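Local coordinates for protein hydroxyethylphosphonate dioxygenase (Streptomyces albus, PDB 6B9R) that probably uses non-haem iron and dioxygen to split the carbon-carbon bond of 2-hydroxyethylphosphonate, giving hydroxymethylphosphonate and formate, at residues 318-323 / 356-361; 402-407 / 414-419; 255-260 / 265-270. All coordinates share one frame; numbering follows the deposited sequence.

Interaction 1 of 3, residues 318-323 / 356-361; sequences WSYPGP and APLPPT
Tyr-320 lays one face of its ring against the side chain of Leu-358, with CE1 4.1 Å from Leu-358 CD2, while its phenolic end runs up against the ring of Pro-359. On the other face sits Pro-321 CB, 4.0 Å above the ring plane and offset toward its rim, so the ring is sandwiched between its own chain neighbour and the leucine methyl. The peptide before Pro-321 is cis, and this brings the proline back over the aromatic residue that precedes it. With CG anti to the backbone N (chi1 -175°), the ring projects toward the 356-361 loop, where OH comes 3.3 Å from Pro-359 CD, an oblique approach without a hydrogen bond. An alanine in place of Tyr-320 is likely to leave a gap between the strand end and the loop, Leu-358 CD2 losing the ring face it packs on and Pro-359 CD the phenol end it abuts. The neighbouring subunit adds Thr-252 against Tyr-320 and Leu-250 against Leu-358 and Pro-359. Here the end of strand 317-320, at the margin of its antiparallel sheet, is tied to the loop joining strands 343-349 and 364-369, an edge contact of a cupin-type beta sandwich, at the dimer interface.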
# COMPACT_ATOMS: atom_id res chain seq x y z
N TRP A 318 -20.37 -22.91 10.13
CA TRP A 318 -21.61 -22.18 10.40
C TRP A 318 -22.38 -22.03 9.10
O TRP A 318 -21.87 -22.27 8.01
CB TRP A 318 -21.34 -20.82 11.06
CG TRP A 318 -20.69 -19.78 10.18
CD1 TRP A 318 -21.29 -18.70 9.62
CD2 TRP A 318 -19.30 -19.72 9.80
NE1 TRP A 318 -20.37 -17.97 8.90
CE2 TRP A 318 -19.15 -18.58 8.99
CE3 TRP A 318 -18.19 -20.53 10.04
CZ2 TRP A 318 -17.92 -18.21 8.43
CZ3 TRP A 318 -16.97 -20.18 9.49
CH2 TRP A 318 -16.84 -19.01 8.69
N SER A 319 -23.64 -21.64 9.25
CA SER A 319 -24.60 -21.58 8.15
C SER A 319 -24.95 -20.14 7.84
O SER A 319 -24.91 -19.27 8.71
CB SER A 319 -25.87 -22.35 8.49
OG SER A 319 -25.63 -23.73 8.42
N TYR A 320 -25.31 -19.90 6.59
CA TYR A 320 -25.64 -18.55 6.14
C TYR A 320 -26.93 -18.61 5.33
O TYR A 320 -27.05 -19.43 4.41
CB TYR A 320 -24.51 -17.95 5.30
CG TYR A 320 -24.77 -16.51 4.93
CD1 TYR A 320 -25.55 -16.19 3.82
CD2 TYR A 320 -24.29 -15.47 5.70
CE1 TYR A 320 -25.82 -14.87 3.49
CE2 TYR A 320 -24.55 -14.14 5.38
CZ TYR A 320 -25.32 -13.85 4.27
OH TYR A 320 -25.58 -12.54 3.96
N PRO A 321 -27.91 -17.72 5.61
CA PRO A 321 -27.79 -16.62 6.57
C PRO A 321 -28.01 -17.06 8.01
O PRO A 321 -27.84 -16.28 8.93
CB PRO A 321 -28.89 -15.66 6.13
CG PRO A 321 -29.94 -16.55 5.55
CD PRO A 321 -29.20 -17.70 4.90
N GLY A 322 -28.38 -18.32 8.18
CA GLY A 322 -28.59 -18.85 9.51
C GLY A 322 -29.16 -20.25 9.45
O GLY A 322 -29.58 -20.73 8.40
N PRO A 323 -29.17 -20.93 10.60
CA PRO A 323 -29.60 -22.34 10.61
C PRO A 323 -31.08 -22.55 10.33
O PRO A 323 -31.45 -23.66 9.95
CB PRO A 323 -29.23 -22.81 12.03
CG PRO A 323 -29.15 -21.56 12.86
CD PRO A 323 -28.65 -20.48 11.90
N ALA A 356 -29.89 -15.87 -1.97
CA ALA A 356 -28.93 -15.56 -0.91
C ALA A 356 -27.74 -14.79 -1.45
O ALA A 356 -26.62 -15.31 -1.52
CB ALA A 356 -28.45 -16.84 -0.22
N PRO A 357 -27.93 -13.53 -1.82
CA PRO A 357 -26.78 -12.72 -2.23
C PRO A 357 -25.79 -12.60 -1.08
O PRO A 357 -26.17 -12.38 0.07
CB PRO A 357 -27.40 -11.37 -2.60
CG PRO A 357 -28.69 -11.33 -1.85
CD PRO A 357 -29.18 -12.75 -1.80
N LEU A 358 -24.53 -12.77 -1.40
CA LEU A 358 -23.50 -12.58 -0.38
C LEU A 358 -23.21 -11.09 -0.22
O LEU A 358 -23.21 -10.35 -1.21
CB LEU A 358 -22.22 -13.32 -0.76
CG LEU A 358 -22.35 -14.85 -0.68
CD1 LEU A 358 -21.05 -15.52 -1.04
CD2 LEU A 358 -22.76 -15.20 0.74
N PRO A 359 -22.97 -10.63 1.01
CA PRO A 359 -22.62 -9.22 1.21
C PRO A 359 -21.38 -8.86 0.42
O PRO A 359 -20.41 -9.63 0.39
CB PRO A 359 -22.37 -9.12 2.73
CG PRO A 359 -23.09 -10.29 3.31
CD PRO A 359 -23.02 -11.38 2.27
N PRO A 360 -21.39 -7.72 -0.26
CA PRO A 360 -20.17 -7.25 -0.92
C PRO A 360 -19.05 -7.09 0.10
O PRO A 360 -19.28 -6.71 1.25
CB PRO A 360 -20.58 -5.91 -1.53
CG PRO A 360 -22.06 -6.02 -1.71
CD PRO A 360 -22.53 -6.81 -0.51
N THR A 361 -17.84 -7.44 -0.33
CA THR A 361 -16.66 -7.28 0.49
C THR A 361 -15.65 -6.43 -0.26
O THR A 361 -15.66 -6.36 -1.50
CB THR A 361 -16.03 -8.63 0.88
OG1 THR A 361 -14.81 -8.40 1.60
CG2 THR A 361 -15.73 -9.48 -0.35

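Interaction 2 of 3, residues 402-407 / 414-419; sequences IEFSLS and LLMLRI
NH1 of Arg-418 is gripped by two backbone carbonyls of the neighbouring subunit, Ala-247 O and Ala-248 O, next to the apolar layer in which Met-416 meets Phe-404 and Leu-414 meets Leu-406. Arg-418 NE donates a hydrogen bond to Gln-365 OE1, so this buried guanidinium has partners in both subunits. Within the layer, the Met-416 chain leaves with CG anti to the backbone N and then turns about the CG-SD bond (chi3 -80°), which brings CE to the far edge of the phenyl ring, near its plane and 4.1 Å from Phe-404 CZ. The two side chains arrive from opposite directions. Leu-406 CG, from the same strand as the phenylalanine, lies in the ring plane beside the CD1-CE1 side. Leu-406 crosses Leu-414 at about a right angle, and a single pair of methyls does the touching, Leu-406 CD1 and Leu-414 CD2 at 4.0 Å. The backbones stay well apart: the nearest alpha carbons, CA of Leu-406 and CA of Leu-414, are 10.1 Å from each other. That spacing, bridged by side chains, is characteristic of two beta sheets packed face to face, here the three-stranded and seven-stranded sheets of a cupin-type beta sandwich.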
# COMPACT_ATOMS: atom_id res chain seq x y z
N ILE A 402 -18.45 -6.68 -5.53
CA ILE A 402 -19.50 -7.33 -6.33
C ILE A 402 -20.47 -8.06 -5.42
O ILE A 402 -20.06 -8.83 -4.54
CB ILE A 402 -18.88 -8.30 -7.35
CG1 ILE A 402 -17.97 -7.55 -8.33
CG2 ILE A 402 -19.99 -9.12 -8.03
CD1 ILE A 402 -18.61 -6.33 -9.00
N GLU A 403 -21.76 -7.86 -5.64
CA GLU A 403 -22.79 -8.65 -4.97
C GLU A 403 -23.15 -9.83 -5.87
O GLU A 403 -23.61 -9.62 -6.99
CB GLU A 403 -24.03 -7.81 -4.67
CG GLU A 403 -25.06 -8.61 -3.86
CD GLU A 403 -26.42 -7.95 -3.82
OE1 GLU A 403 -27.04 -7.80 -4.89
OE2 GLU A 403 -26.88 -7.60 -2.71
N PHE A 404 -22.92 -11.05 -5.38
CA PHE A 404 -23.32 -12.23 -6.13
C PHE A 404 -24.01 -13.24 -5.21
O PHE A 404 -23.87 -13.21 -3.99
CB PHE A 404 -22.15 -12.91 -6.87
CG PHE A 404 -21.05 -13.46 -5.98
CD1 PHE A 404 -21.13 -14.74 -5.46
CD2 PHE A 404 -19.90 -12.72 -5.73
CE1 PHE A 404 -20.11 -15.26 -4.67
CE2 PHE A 404 -18.87 -13.23 -4.95
CZ PHE A 404 -18.98 -14.51 -4.41
N SER A 405 -24.77 -14.12 -5.84
CA SER A 405 -25.35 -15.26 -5.16
C SER A 405 -24.92 -16.53 -5.87
O SER A 405 -24.56 -16.52 -7.05
CB SER A 405 -26.88 -15.18 -5.13
OG SER A 405 -27.39 -15.23 -6.45
N LEU A 406 -24.97 -17.64 -5.13
CA LEU A 406 -24.63 -18.96 -5.64
C LEU A 406 -25.82 -19.88 -5.45
O LEU A 406 -26.57 -19.74 -4.48
CB LEU A 406 -23.42 -19.53 -4.91
CG LEU A 406 -22.24 -18.57 -4.79
CD1 LEU A 406 -21.24 -19.12 -3.77
CD2 LEU A 406 -21.60 -18.40 -6.16
N SER A 407 -26.00 -20.82 -6.37
CA SER A 407 -27.05 -21.81 -6.21
C SER A 407 -26.65 -23.09 -6.94
O SER A 407 -25.75 -23.08 -7.79
CB SER A 407 -28.40 -21.31 -6.74
OG SER A 407 -28.41 -21.26 -8.15
N LEU A 414 -17.63 -25.53 -3.09
CA LEU A 414 -16.60 -24.78 -3.77
C LEU A 414 -15.59 -24.26 -2.76
O LEU A 414 -15.86 -24.16 -1.56
CB LEU A 414 -17.17 -23.63 -4.62
CG LEU A 414 -17.95 -22.44 -4.08
CD1 LEU A 414 -17.06 -21.45 -3.33
CD2 LEU A 414 -18.60 -21.75 -5.27
N LEU A 415 -14.41 -23.92 -3.27
CA LEU A 415 -13.35 -23.33 -2.48
C LEU A 415 -13.34 -21.83 -2.74
O LEU A 415 -13.43 -21.40 -3.89
CB LEU A 415 -12.00 -23.95 -2.86
CG LEU A 415 -10.73 -23.45 -2.17
CD1 LEU A 415 -10.80 -23.66 -0.67
CD2 LEU A 415 -9.53 -24.19 -2.78
N MET A 416 -13.25 -21.03 -1.67
CA MET A 416 -13.26 -19.57 -1.78
C MET A 416 -12.05 -19.00 -1.05
O MET A 416 -11.83 -19.29 0.13
CB MET A 416 -14.56 -18.97 -1.21
CG MET A 416 -14.57 -17.45 -1.03
SD MET A 416 -16.08 -16.86 -0.19
CE MET A 416 -17.26 -16.84 -1.53
N LEU A 417 -11.25 -18.21 -1.76
CA LEU A 417 -10.15 -17.48 -1.15
C LEU A 417 -10.36 -16.00 -1.44
O LEU A 417 -10.44 -15.61 -2.60
CB LEU A 417 -8.79 -17.92 -1.71
CG LEU A 417 -7.64 -17.12 -1.07
CD1 LEU A 417 -7.52 -17.39 0.44
CD2 LEU A 417 -6.32 -17.39 -1.75
N ARG A 418 -10.44 -15.20 -0.38
CA ARG A 418 -10.65 -13.76 -0.46
C ARG A 418 -9.41 -13.09 0.11
O ARG A 418 -8.92 -13.50 1.17
CB ARG A 418 -11.88 -13.34 0.34
CG ARG A 418 -13.02 -14.34 0.26
CD ARG A 418 -14.12 -13.97 1.24
NE ARG A 418 -15.35 -13.61 0.54
CZ ARG A 418 -16.31 -12.87 1.08
NH1 ARG A 418 -16.18 -12.38 2.30
NH2 ARG A 418 -17.41 -12.61 0.38
N ILE A 419 -8.88 -12.09 -0.59
CA ILE A 419 -7.65 -11.42 -0.17
C ILE A 419 -7.83 -9.92 -0.30
O ILE A 419 -8.61 -9.43 -1.13
CB ILE A 419 -6.42 -11.88 -0.99
CG1 ILE A 419 -6.59 -11.52 -2.47
CG2 ILE A 419 -6.21 -13.40 -0.86
CD1 ILE A 419 -5.33 -11.73 -3.30

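Interaction 3 of 3, residues 255-260 / 265-270; sequences ELADRS and DRVAAL
Val-267 carries the apolar contact between the two helices, giving one methyl to each of two residues on the opposing helix. CG1 meets Leu-256 CD2 at 3.8 Å, and CG2 rests on Ala-257, 4.0 Å from its CB. The valine has CG1 anti to the backbone N (chi1 -178°), which aims CG1 at Leu-256 and CG2 at Ala-257. Because alanine offers so little bulk, the helices come close: CA of Ala-257 and CA of Val-267 are 6.4 Å apart. Leu-256 also packs on Leu-285 and Ala-288 of helix 279-288 and on Met-246 of helix 238-249, so the pair belongs to the core of a helical bundle.

Hydrogen bonds close the end of the first helix. Leu-256 O accepts from Ser-260 N and, on the opposite face of its plane, from Ser-260 OG at 2.8 Å; the same hydroxyl is also bonded to Leu-262 N in the turn.

Charged groups occupy the outer side. Arg-259 NH1 reaches Glu-255 OE2 at 2.8 Å, its partner lying in the guanidinium plane although the carboxylate is met from above its own plane. A weak bond from Arg-259 NH2 to Asp-258 OD2 extends the network. On the second helix, Leu-270 CD2 sits 3.5 Å above the centre of the Arg-266 guanidinium, whose NE forms a salt bridge with Glu-281. Two short helices joined by a tight turn and packed through apolar side chains fit the helix-turn-helix of the Cro/C1-type family, to which this region is assigned.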
# COMPACT_ATOMS: atom_id res chain seq x y z
N GLU A 255 9.28 14.11 27.20
CA GLU A 255 8.28 14.92 26.52
C GLU A 255 6.99 14.13 26.29
O GLU A 255 5.89 14.63 26.56
CB GLU A 255 8.83 15.45 25.19
CG GLU A 255 7.81 16.17 24.33
CD GLU A 255 7.34 17.50 24.93
OE1 GLU A 255 7.97 17.98 25.90
OE2 GLU A 255 6.35 18.07 24.42
N LEU A 256 7.12 12.89 25.81
CA LEU A 256 5.94 12.05 25.63
C LEU A 256 5.25 11.80 26.96
O LEU A 256 4.02 11.78 27.03
CB LEU A 256 6.33 10.73 24.97
CG LEU A 256 5.21 9.71 24.79
CD1 LEU A 256 4.05 10.30 23.99
CD2 LEU A 256 5.76 8.48 24.07
N ALA A 257 6.03 11.61 28.03
CA ALA A 257 5.44 11.46 29.36
C ALA A 257 4.64 12.69 29.73
O ALA A 257 3.51 12.59 30.24
CB ALA A 257 6.53 11.20 30.39
N ASP A 258 5.21 13.88 29.50
CA ASP A 258 4.54 15.11 29.88
C ASP A 258 3.29 15.33 29.03
O ASP A 258 2.23 15.70 29.56
CB ASP A 258 5.50 16.29 29.74
CG ASP A 258 5.08 17.49 30.57
OD1 ASP A 258 4.44 17.30 31.62
OD2 ASP A 258 5.37 18.63 30.15
N ARG A 259 3.37 15.06 27.73
CA ARG A 259 2.21 15.24 26.87
C ARG A 259 1.13 14.22 27.18
O ARG A 259 -0.07 14.53 27.11
CB ARG A 259 2.61 15.16 25.39
CG ARG A 259 3.61 16.23 24.90
CD ARG A 259 3.00 17.65 24.79
NE ARG A 259 2.66 18.24 26.09
CZ ARG A 259 3.56 18.69 26.98
NH1 ARG A 259 4.86 18.62 26.72
NH2 ARG A 259 3.14 19.20 28.13
N SER A 260 1.51 12.98 27.50
CA SER A 260 0.51 11.95 27.72
C SER A 260 -0.02 11.91 29.14
O SER A 260 -1.11 11.37 29.36
CB SER A 260 1.08 10.57 27.37
OG SER A 260 2.07 10.17 28.30
N ASP A 265 9.07 6.83 33.96
CA ASP A 265 9.44 5.43 34.20
C ASP A 265 8.54 4.48 33.43
O ASP A 265 9.00 3.47 32.88
CB ASP A 265 9.36 5.12 35.70
CG ASP A 265 10.53 5.69 36.48
OD1 ASP A 265 11.50 6.14 35.84
OD2 ASP A 265 10.47 5.68 37.73
N ARG A 266 7.24 4.80 33.37
CA ARG A 266 6.30 3.92 32.67
C ARG A 266 6.52 3.96 31.17
O ARG A 266 6.53 2.91 30.51
CB ARG A 266 4.87 4.31 33.03
CG ARG A 266 3.79 3.44 32.39
CD ARG A 266 3.96 1.96 32.74
NE ARG A 266 2.83 1.17 32.25
CZ ARG A 266 2.86 -0.14 32.03
NH1 ARG A 266 3.96 -0.84 32.27
NH2 ARG A 266 1.77 -0.76 31.58
N VAL A 267 6.71 5.16 30.59
CA VAL A 267 6.96 5.24 29.15
C VAL A 267 8.22 4.47 28.78
O VAL A 267 8.25 3.75 27.78
CB VAL A 267 7.03 6.72 28.70
CG1 VAL A 267 7.24 6.80 27.18
CG2 VAL A 267 5.76 7.46 29.10
N ALA A 268 9.26 4.59 29.61
CA ALA A 268 10.49 3.85 29.33
C ALA A 268 10.26 2.35 29.39
O ALA A 268 10.70 1.61 28.50
CB ALA A 268 11.59 4.27 30.32
N ALA A 269 9.53 1.89 30.41
CA ALA A 269 9.23 0.47 30.54
C ALA A 269 8.42 -0.04 29.36
O ALA A 269 8.66 -1.15 28.86
CB ALA A 269 8.50 0.22 31.86
N LEU A 270 7.45 0.75 28.88
CA LEU A 270 6.68 0.31 27.72
C LEU A 270 7.53 0.24 26.46
O LEU A 270 7.23 -0.56 25.57
CB LEU A 270 5.48 1.24 27.50
CG LEU A 270 4.40 1.20 28.59
CD1 LEU A 270 3.40 2.32 28.40
CD2 LEU A 270 3.70 -0.16 28.60

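Interactions 1 and 2 belong to one beta sandwich: their centres are 10 Å apart, and the loop of interaction 1 is stitched to the strand of interaction 2 by a probable hydrogen bond between Leu-358 N and Phe-404 O. Interaction 2 is fully buried and aliphatic-aromatic between sheets; interaction 1, at the sheet margin, is partly exposed and relies on a tyrosine packed against a leucine and a proline. Interaction 3 is a buried apolar contact, but between helices, with salt bridges outside it, and lies about 46 Å from interaction 1, centre to centre. Across the dimer, helix 253-260 of the second subunit reaches the strand of interaction 1, where its Arg-259 makes a cation-pi contact with Trp-318.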